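Side-chain contacts in amino Transferase (Eubacterium rectale, PDB 3ELE), which binds pyridoxal-5'-phosphate and, as a class I and II aminotransferase, probably transfers amino groups between amino acids and oxo acids, with substrates not established: residues 202-205 and 206-209; 192-195 and 196-200; 349-352 and 353-356; 342-345 and 346-349. One frame throughout, in Å; residues are numbered along the deposited sequence.

Contact 1 (202-205 and 206-209); sequences EKKS and KEIG
Lys204 NZ donates to Glu207 OE1 at 2.8 Å, a salt bridge between side chains three residues apart on the last turns of helix 191-208. The ammonium comes in on the syn side of OE1, 19° out of the carboxylate plane. Two successive bends in the lysine chain (chi2 -64°, chi3 -66°) fold it round to the glutamate, so that Lys204 CE also lies 3.3 Å from Glu207 OE1. The other oxygen of this carboxylate, Glu207 OE2, faces Lys203, whose CE is 3.6 Å away; the two chains run side by side, but the ammonium of Lys203 pairs with Glu166 on helix 162-167. Four residues apart, Glu202 OE2 and Lys206 NZ form a long salt bridge of 3.8 Å.

Below these charges the helical ladder continues, Lys206 N, Glu207 N and Ile208 N donating to the carbonyls of Glu202, Lys203 and Lys204. Ile208 lays both CG1 and CG2 at 3.5 Å from Lys204 O, while Ser205 OG turns to Leu201 O and to Ile212 N in the following loop. Gly209, with positive phi, ends the helix in a Schellman motif, its N bonded to Lys206 O at 3.2 Å. Lysines and glutamates thus offset one another on a mostly exposed helix end, Lys204 through a short bridge to Glu207 and Lys206 through a looser one to Glu202.

Contact 2 (192-195 and 196-200); sequences ETIK and KLSDL
Helix 191-208 is the crossover of a beta-alpha-beta unit between parallel strands 173-178 and 213-217, and in its first half Ser198 reaches back to Ile194. The hydroxyl OG donates to Ile194 O at 2.7 Å, while Ser198 N gives the same oxygen the usual helical bond of 3.0 Å. These two donors arrive from opposite faces of the carbonyl plane, OG tilted 31° from it. With OG placed beside its own backbone N (chi1 -57°), the serine folds along the helix, and CB comes to 3.3 Å from Ile194 O. Without the hydroxyl, as with an alanine here, Ile194 O would probably keep only Ser198 N of this pair of donors.

Next along the chain, Asp199 turns its carboxylate back over the preceding turn, CG lying 3.2 Å from Lys195 O, whose bonded partner is Asp199 N. On another side Leu197 CB rests 3.4 Å from Thr193 O, and Lys196 CG is 3.5 Å from Glu192 O. Ile194 and Leu197 both pack on Ile178 of strand 173-178, Leu197 and Leu200 meet Leu165 and Glu166, respectively, of helix 162-167, and Ser198 touches Tyr236 and Tyr237 in a loop.

Contact 3 (349-352 and 353-356); sequences CEKA and KEED. With EDO (1,2-ethanediol), chain G.
Cys349 O receives Lys353 N at 3.0 Å in the last turn of helix 345-353, which closes in a Schellman motif with Asp356, at positive phi, as its C-prime residue. Glu350 follows, its carbonyl accepting from Glu354 N. Its side chain lies alongside that of Lys353, Glu350 OE1 3.8 Å from Lys353 CD, but Glu350 OE2 and Lys353 NZ stay 4.3 Å apart, beyond a salt bridge; the lysine ammonium forms a cation-pi contact with Tyr24.

Lys351 bends at chi2 (-67°) and then runs beside Glu354 in the same direction. Its NZ makes a long salt bridge of 3.6 Å with Glu354 OE2, and its CD stands at 3.8 Å from both carboxylate oxygens; Glu354 OE1 forms its stronger salt bridge with Lys395 of helix 379-396. That lysine also pairs with Glu355, which probably helps the two neighbouring acids to share this corner.

Ala352 packs on Ile392 of the same helix as Lys395, and its carbonyl takes Glu355 N, three residues on, at 2.9 Å. Beyond lies a type I turn, Lys353 to Asp356, in which Asp356 reaches Arg28. A 1,2-ethanediol, probably from the crystallisation liquor, donates from O1 to Glu354 O at 2.9 Å.

Contact 4 (342-345 and 346-349); sequences EDDS and NAFC
Asp344 OD1 faces the first turn of helix 345-353 and takes two weak hydrogen bonds there, from Asn346 N at 3.1 Å and from Ala347 N at 3.3 Å. The second is the straighter, 164° at its hydrogen against 124° for the first. A water donates to the same oxygen at 2.7 Å and accepts from Asn346 ND2, tying the aspartate to the asparagine amide, which has a further weak bond to Asp363. The carboxylate arrives because its CG swings anti to the backbone N (chi1 -172°), and this also sets CG 3.7 Å from Ala347 CB.

Asp344 is thus the N-cap of the helix, its side chain holding amides of the opening turn while its carbonyl accepts from Phe348 N. Partial positive charge at this helix end probably steadies the acid.

Glu342 comes to the same methyl group from the preceding loop. Its two carboxylate oxygens each lie 3.7 Å from Ala347 CB, and its CG is 4.1 Å from Phe348 CB, where the glutamate and phenylalanine side chains cross obliquely. Glu342 OE2 bonds Tyr396 OH. With a glycine in place of Glu342, that hydroxyl would probably lose this mate and a gap would open beside Ala347 CB.

Farther out, Ser345 OG bonds Trp370 O, and the Phe348 ring has Ser345 O at its edge while packing against Leu341 and Ile359 in loops and Val371 of strand 370-374.

How the contacts relate
The four contacts fall into two pairs along the chain, in the order contact 2, contact 1, contact 4, contact 3. Contacts 2 and 1 follow one another on helix 191-208, their centres 14 Å apart, and this helix links two parallel strands of the seven-stranded mixed sheet. Contacts 4 and 3 share Cys349 and cover the start and end of the short helix 345-353, with centres 10 Å apart, beside the four-stranded antiparallel sheet. Between the pairs, centres are 34 to 48 Å apart and nothing touches. Each pair stays local to one helix, the first flanking the large mixed sheet and the second the small antiparallel one.

Contact 1 (202-205 and 206-209)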
# COMPACT_ATOMS: atom_id res chain seq x y z
N GLU A 202 -7.35 29.86 -8.93
CA GLU A 202 -6.38 30.91 -8.53
C GLU A 202 -7.12 32.09 -7.86
O GLU A 202 -6.69 32.58 -6.81
CB GLU A 202 -5.58 31.39 -9.75
CG GLU A 202 -4.51 32.45 -9.48
CD GLU A 202 -4.02 33.15 -10.76
OE1 GLU A 202 -3.98 32.51 -11.84
OE2 GLU A 202 -3.68 34.35 -10.69
N LYS A 203 -8.21 32.55 -8.48
CA LYS A 203 -9.05 33.64 -7.96
C LYS A 203 -9.66 33.27 -6.60
O LYS A 203 -9.56 34.06 -5.66
CB LYS A 203 -10.13 34.03 -8.99
CG LYS A 203 -11.29 34.92 -8.54
CD LYS A 203 -12.41 34.95 -9.60
CE LYS A 203 -13.82 34.97 -8.99
NZ LYS A 203 -14.84 34.55 -10.02
N LYS A 204 -10.29 32.09 -6.50
CA LYS A 204 -10.89 31.63 -5.21
C LYS A 204 -9.85 31.34 -4.12
O LYS A 204 -10.15 31.52 -2.94
CB LYS A 204 -11.81 30.42 -5.40
CG LYS A 204 -13.02 30.65 -6.33
CD LYS A 204 -14.03 31.69 -5.84
CE LYS A 204 -14.75 31.29 -4.59
NZ LYS A 204 -15.88 32.25 -4.32
N SER A 205 -8.64 30.91 -4.50
CA SER A 205 -7.53 30.69 -3.57
C SER A 205 -7.14 32.00 -2.87
O SER A 205 -6.91 32.01 -1.67
CB SER A 205 -6.29 30.09 -4.25
OG SER A 205 -6.51 28.76 -4.67
N LYS A 206 -7.06 33.08 -3.65
CA LYS A 206 -6.77 34.42 -3.12
C LYS A 206 -7.90 34.90 -2.18
O LYS A 206 -7.60 35.38 -1.10
CB LYS A 206 -6.53 35.44 -4.25
CG LYS A 206 -5.18 35.32 -4.96
CD LYS A 206 -5.09 36.36 -6.10
CE LYS A 206 -3.67 36.54 -6.63
NZ LYS A 206 -3.03 35.26 -7.06
N GLU A 207 -9.17 34.74 -2.59
CA GLU A 207 -10.32 35.10 -1.74
C GLU A 207 -10.33 34.38 -0.39
O GLU A 207 -10.57 35.02 0.62
CB GLU A 207 -11.66 34.80 -2.41
CG GLU A 207 -12.02 35.67 -3.61
CD GLU A 207 -13.32 35.22 -4.32
OE1 GLU A 207 -14.08 34.37 -3.76
OE2 GLU A 207 -13.57 35.72 -5.44
N ILE A 208 -10.08 33.07 -0.37
CA ILE A 208 -10.06 32.32 0.90
C ILE A 208 -8.72 32.42 1.66
O ILE A 208 -8.64 31.90 2.77
CB ILE A 208 -10.52 30.84 0.75
CG1 ILE A 208 -9.47 29.94 0.08
CG2 ILE A 208 -11.85 30.77 -0.00
CD1 ILE A 208 -9.85 28.46 0.05
N GLY A 209 -7.70 33.05 1.08
CA GLY A 209 -6.37 33.15 1.68
C GLY A 209 -5.66 31.80 1.80
O GLY A 209 -4.83 31.61 2.69

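Contact 2 (192-195 and 196-200)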
# COMPACT_ATOMS: atom_id res chain seq x y z
N GLU A 192 -8.84 24.96 -22.98
CA GLU A 192 -9.74 26.03 -22.56
C GLU A 192 -10.38 25.70 -21.20
O GLU A 192 -10.39 26.55 -20.31
CB GLU A 192 -10.79 26.31 -23.65
CG GLU A 192 -11.74 27.46 -23.35
CD GLU A 192 -12.72 27.74 -24.48
OE1 GLU A 192 -12.38 27.51 -25.67
OE2 GLU A 192 -13.83 28.21 -24.18
N THR A 193 -10.87 24.48 -21.04
CA THR A 193 -11.45 24.02 -19.77
C THR A 193 -10.42 24.06 -18.63
O THR A 193 -10.72 24.57 -17.55
CB THR A 193 -12.04 22.61 -19.93
OG1 THR A 193 -13.13 22.68 -20.85
CG2 THR A 193 -12.54 22.05 -18.62
N ILE A 194 -9.21 23.57 -18.91
CA ILE A 194 -8.11 23.56 -17.95
C ILE A 194 -7.71 25.01 -17.58
O ILE A 194 -7.46 25.28 -16.40
CB ILE A 194 -6.89 22.70 -18.45
CG1 ILE A 194 -7.28 21.20 -18.65
CG2 ILE A 194 -5.68 22.83 -17.50
CD1 ILE A 194 -7.79 20.45 -17.36
N LYS A 195 -7.68 25.92 -18.56
CA LYS A 195 -7.36 27.35 -18.32
C LYS A 195 -8.44 28.06 -17.47
O LYS A 195 -8.09 28.77 -16.54
CB LYS A 195 -7.13 28.13 -19.63
CG LYS A 195 -5.81 27.80 -20.32
CD LYS A 195 -5.76 28.23 -21.78
CE LYS A 195 -5.78 29.72 -21.99
NZ LYS A 195 -5.75 30.08 -23.47
N LYS A 196 -9.72 27.86 -17.80
CA LYS A 196 -10.83 28.47 -17.01
C LYS A 196 -10.82 27.97 -15.56
O LYS A 196 -11.04 28.75 -14.64
CB LYS A 196 -12.21 28.22 -17.63
CG LYS A 196 -12.47 28.95 -18.94
CD LYS A 196 -13.93 28.81 -19.44
CE LYS A 196 -14.92 29.62 -18.55
NZ LYS A 196 -16.29 29.82 -19.12
N LEU A 197 -10.58 26.66 -15.39
CA LEU A 197 -10.46 26.01 -14.07
C LEU A 197 -9.33 26.63 -13.29
O LEU A 197 -9.50 26.98 -12.12
CB LEU A 197 -10.17 24.51 -14.21
CG LEU A 197 -10.04 23.69 -12.92
CD1 LEU A 197 -11.38 23.61 -12.26
CD2 LEU A 197 -9.50 22.29 -13.24
N SER A 198 -8.17 26.76 -13.94
CA SER A 198 -6.99 27.33 -13.32
C SER A 198 -7.22 28.78 -12.90
O SER A 198 -6.89 29.13 -11.78
CB SER A 198 -5.79 27.20 -14.23
OG SER A 198 -5.60 25.82 -14.53
N ASP A 199 -7.85 29.58 -13.76
CA ASP A 199 -8.18 30.98 -13.42
C ASP A 199 -9.17 31.09 -12.26
O ASP A 199 -8.99 31.92 -11.38
CB ASP A 199 -8.74 31.75 -14.62
CG ASP A 199 -7.74 31.89 -15.77
OD1 ASP A 199 -6.51 31.80 -15.55
OD2 ASP A 199 -8.21 32.12 -16.91
N LEU A 200 -10.19 30.24 -12.26
CA LEU A 200 -11.21 30.20 -11.20
C LEU A 200 -10.60 29.86 -9.85
O LEU A 200 -10.84 30.57 -8.87
CB LEU A 200 -12.33 29.19 -11.55
CG LEU A 200 -13.48 28.97 -10.55
CD1 LEU A 200 -14.25 30.26 -10.25
CD2 LEU A 200 -14.39 27.85 -11.07

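Contact 3 (349-352 and 353-356)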
# COMPACT_ATOMS: atom_id res chain seq x y z
N CYS A 349 -31.37 -0.49 -16.95
CA CYS A 349 -30.35 -1.55 -16.80
C CYS A 349 -30.95 -2.92 -16.54
O CYS A 349 -30.34 -3.92 -16.92
CB CYS A 349 -29.30 -1.22 -15.74
SG CYS A 349 -28.27 0.10 -16.28
N GLU A 350 -32.12 -2.97 -15.88
CA GLU A 350 -32.89 -4.20 -15.68
C GLU A 350 -33.44 -4.71 -17.00
O GLU A 350 -33.39 -5.91 -17.23
CB GLU A 350 -34.04 -4.04 -14.66
CG GLU A 350 -33.61 -3.94 -13.19
CD GLU A 350 -32.96 -5.22 -12.64
OE1 GLU A 350 -33.09 -6.31 -13.24
OE2 GLU A 350 -32.32 -5.13 -11.57
N LYS A 351 -33.98 -3.81 -17.83
CA LYS A 351 -34.47 -4.19 -19.17
C LYS A 351 -33.32 -4.71 -20.07
O LYS A 351 -33.51 -5.66 -20.82
CB LYS A 351 -35.20 -3.02 -19.85
CG LYS A 351 -36.53 -2.63 -19.19
CD LYS A 351 -37.57 -3.71 -19.35
CE LYS A 351 -38.95 -3.30 -18.87
NZ LYS A 351 -39.90 -4.45 -19.08
N ALA A 352 -32.15 -4.08 -19.97
CA ALA A 352 -30.94 -4.54 -20.67
C ALA A 352 -30.61 -5.95 -20.20
O ALA A 352 -30.40 -6.83 -21.02
CB ALA A 352 -29.76 -3.60 -20.37
N LYS A 353 -30.65 -6.15 -18.87
CA LYS A 353 -30.40 -7.45 -18.22
C LYS A 353 -31.29 -8.58 -18.78
O LYS A 353 -30.83 -9.72 -18.87
CB LYS A 353 -30.57 -7.35 -16.69
CG LYS A 353 -29.44 -7.91 -15.88
CD LYS A 353 -29.72 -7.71 -14.41
CE LYS A 353 -28.48 -7.82 -13.56
NZ LYS A 353 -28.82 -7.63 -12.11
N GLU A 354 -32.53 -8.27 -19.19
CA GLU A 354 -33.44 -9.26 -19.82
C GLU A 354 -32.89 -9.89 -21.11
O GLU A 354 -33.37 -10.96 -21.51
CB GLU A 354 -34.82 -8.65 -20.17
CG GLU A 354 -35.65 -8.09 -19.01
CD GLU A 354 -37.04 -7.57 -19.44
OE1 GLU A 354 -37.27 -7.30 -20.64
OE2 GLU A 354 -37.92 -7.42 -18.55
N GLU A 355 -31.95 -9.21 -21.79
CA GLU A 355 -31.31 -9.71 -23.02
C GLU A 355 -29.81 -9.98 -22.81
O GLU A 355 -29.04 -10.02 -23.78
CB GLU A 355 -31.51 -8.70 -24.17
CG GLU A 355 -32.95 -8.23 -24.39
CD GLU A 355 -33.94 -9.37 -24.56
OE1 GLU A 355 -33.58 -10.38 -25.19
OE2 GLU A 355 -35.09 -9.25 -24.07
N ASP A 356 -29.42 -10.17 -21.55
CA ASP A 356 -28.05 -10.45 -21.13
C ASP A 356 -26.99 -9.40 -21.49
O ASP A 356 -25.82 -9.73 -21.70
CB ASP A 356 -27.65 -11.88 -21.56
CG ASP A 356 -28.40 -12.95 -20.80
OD1 ASP A 356 -28.23 -12.99 -19.56
OD2 ASP A 356 -29.10 -13.76 -21.44
C1 EDO G . -33.02 -13.17 -19.22
O1 EDO G . -34.29 -13.12 -19.87
C2 EDO G . -33.12 -14.06 -17.99
O2 EDO G . -32.17 -13.61 -17.02

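Contact 4 (342-345 and 346-349)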
# COMPACT_ATOMS: atom_id res chain seq x y z
N GLU A 342 -35.09 5.57 -20.72
CA GLU A 342 -36.01 6.22 -19.78
C GLU A 342 -35.17 6.94 -18.74
O GLU A 342 -33.97 6.67 -18.63
CB GLU A 342 -36.97 5.20 -19.14
CG GLU A 342 -36.31 3.99 -18.51
CD GLU A 342 -37.30 3.14 -17.74
OE1 GLU A 342 -37.90 3.67 -16.78
OE2 GLU A 342 -37.45 1.94 -18.06
N ASP A 343 -35.78 7.87 -18.01
CA ASP A 343 -35.09 8.64 -16.94
C ASP A 343 -34.48 7.75 -15.86
O ASP A 343 -33.45 8.10 -15.30
CB ASP A 343 -36.06 9.61 -16.22
CG ASP A 343 -36.59 10.73 -17.11
OD1 ASP A 343 -36.00 11.04 -18.17
OD2 ASP A 343 -37.63 11.31 -16.71
N ASP A 344 -35.15 6.64 -15.54
CA ASP A 344 -34.68 5.71 -14.51
C ASP A 344 -33.68 4.72 -15.12
O ASP A 344 -34.06 3.68 -15.65
CB ASP A 344 -35.86 4.98 -13.84
CG ASP A 344 -35.45 4.14 -12.63
OD1 ASP A 344 -34.25 3.90 -12.40
OD2 ASP A 344 -36.35 3.67 -11.90
N SER A 345 -32.39 5.08 -15.04
CA SER A 345 -31.29 4.21 -15.52
C SER A 345 -31.26 2.82 -14.90
O SER A 345 -30.86 1.87 -15.56
CB SER A 345 -29.95 4.85 -15.25
OG SER A 345 -29.94 6.17 -15.69
N ASN A 346 -31.69 2.70 -13.64
CA ASN A 346 -31.73 1.40 -12.94
C ASN A 346 -32.76 0.47 -13.60
O ASN A 346 -32.47 -0.71 -13.85
CB ASN A 346 -31.99 1.55 -11.44
CG ASN A 346 -30.96 2.44 -10.74
OD1 ASN A 346 -29.82 2.04 -10.55
ND2 ASN A 346 -31.37 3.63 -10.34
N ALA A 347 -33.96 1.02 -13.88
CA ALA A 347 -35.04 0.32 -14.57
C ALA A 347 -34.60 -0.04 -16.00
O ALA A 347 -34.89 -1.14 -16.48
CB ALA A 347 -36.30 1.17 -14.58
N PHE A 348 -33.90 0.88 -16.66
CA PHE A 348 -33.32 0.62 -17.98
C PHE A 348 -32.25 -0.50 -17.95
O PHE A 348 -32.25 -1.35 -18.85
CB PHE A 348 -32.74 1.90 -18.61
CG PHE A 348 -32.00 1.66 -19.91
CD1 PHE A 348 -32.68 1.22 -21.03
CD2 PHE A 348 -30.62 1.88 -19.99
CE1 PHE A 348 -31.99 0.98 -22.25
CE2 PHE A 348 -29.94 1.66 -21.19
CZ PHE A 348 -30.62 1.21 -22.32
N CYS A 349 -31.37 -0.49 -16.95
CA CYS A 349 -30.35 -1.55 -16.80
C CYS A 349 -30.95 -2.92 -16.54
O CYS A 349 -30.34 -3.92 -16.92
CB CYS A 349 -29.30 -1.22 -15.74
SG CYS A 349 -28.27 0.10 -16.28
O HOH W 1 -33.80 4.49 -9.84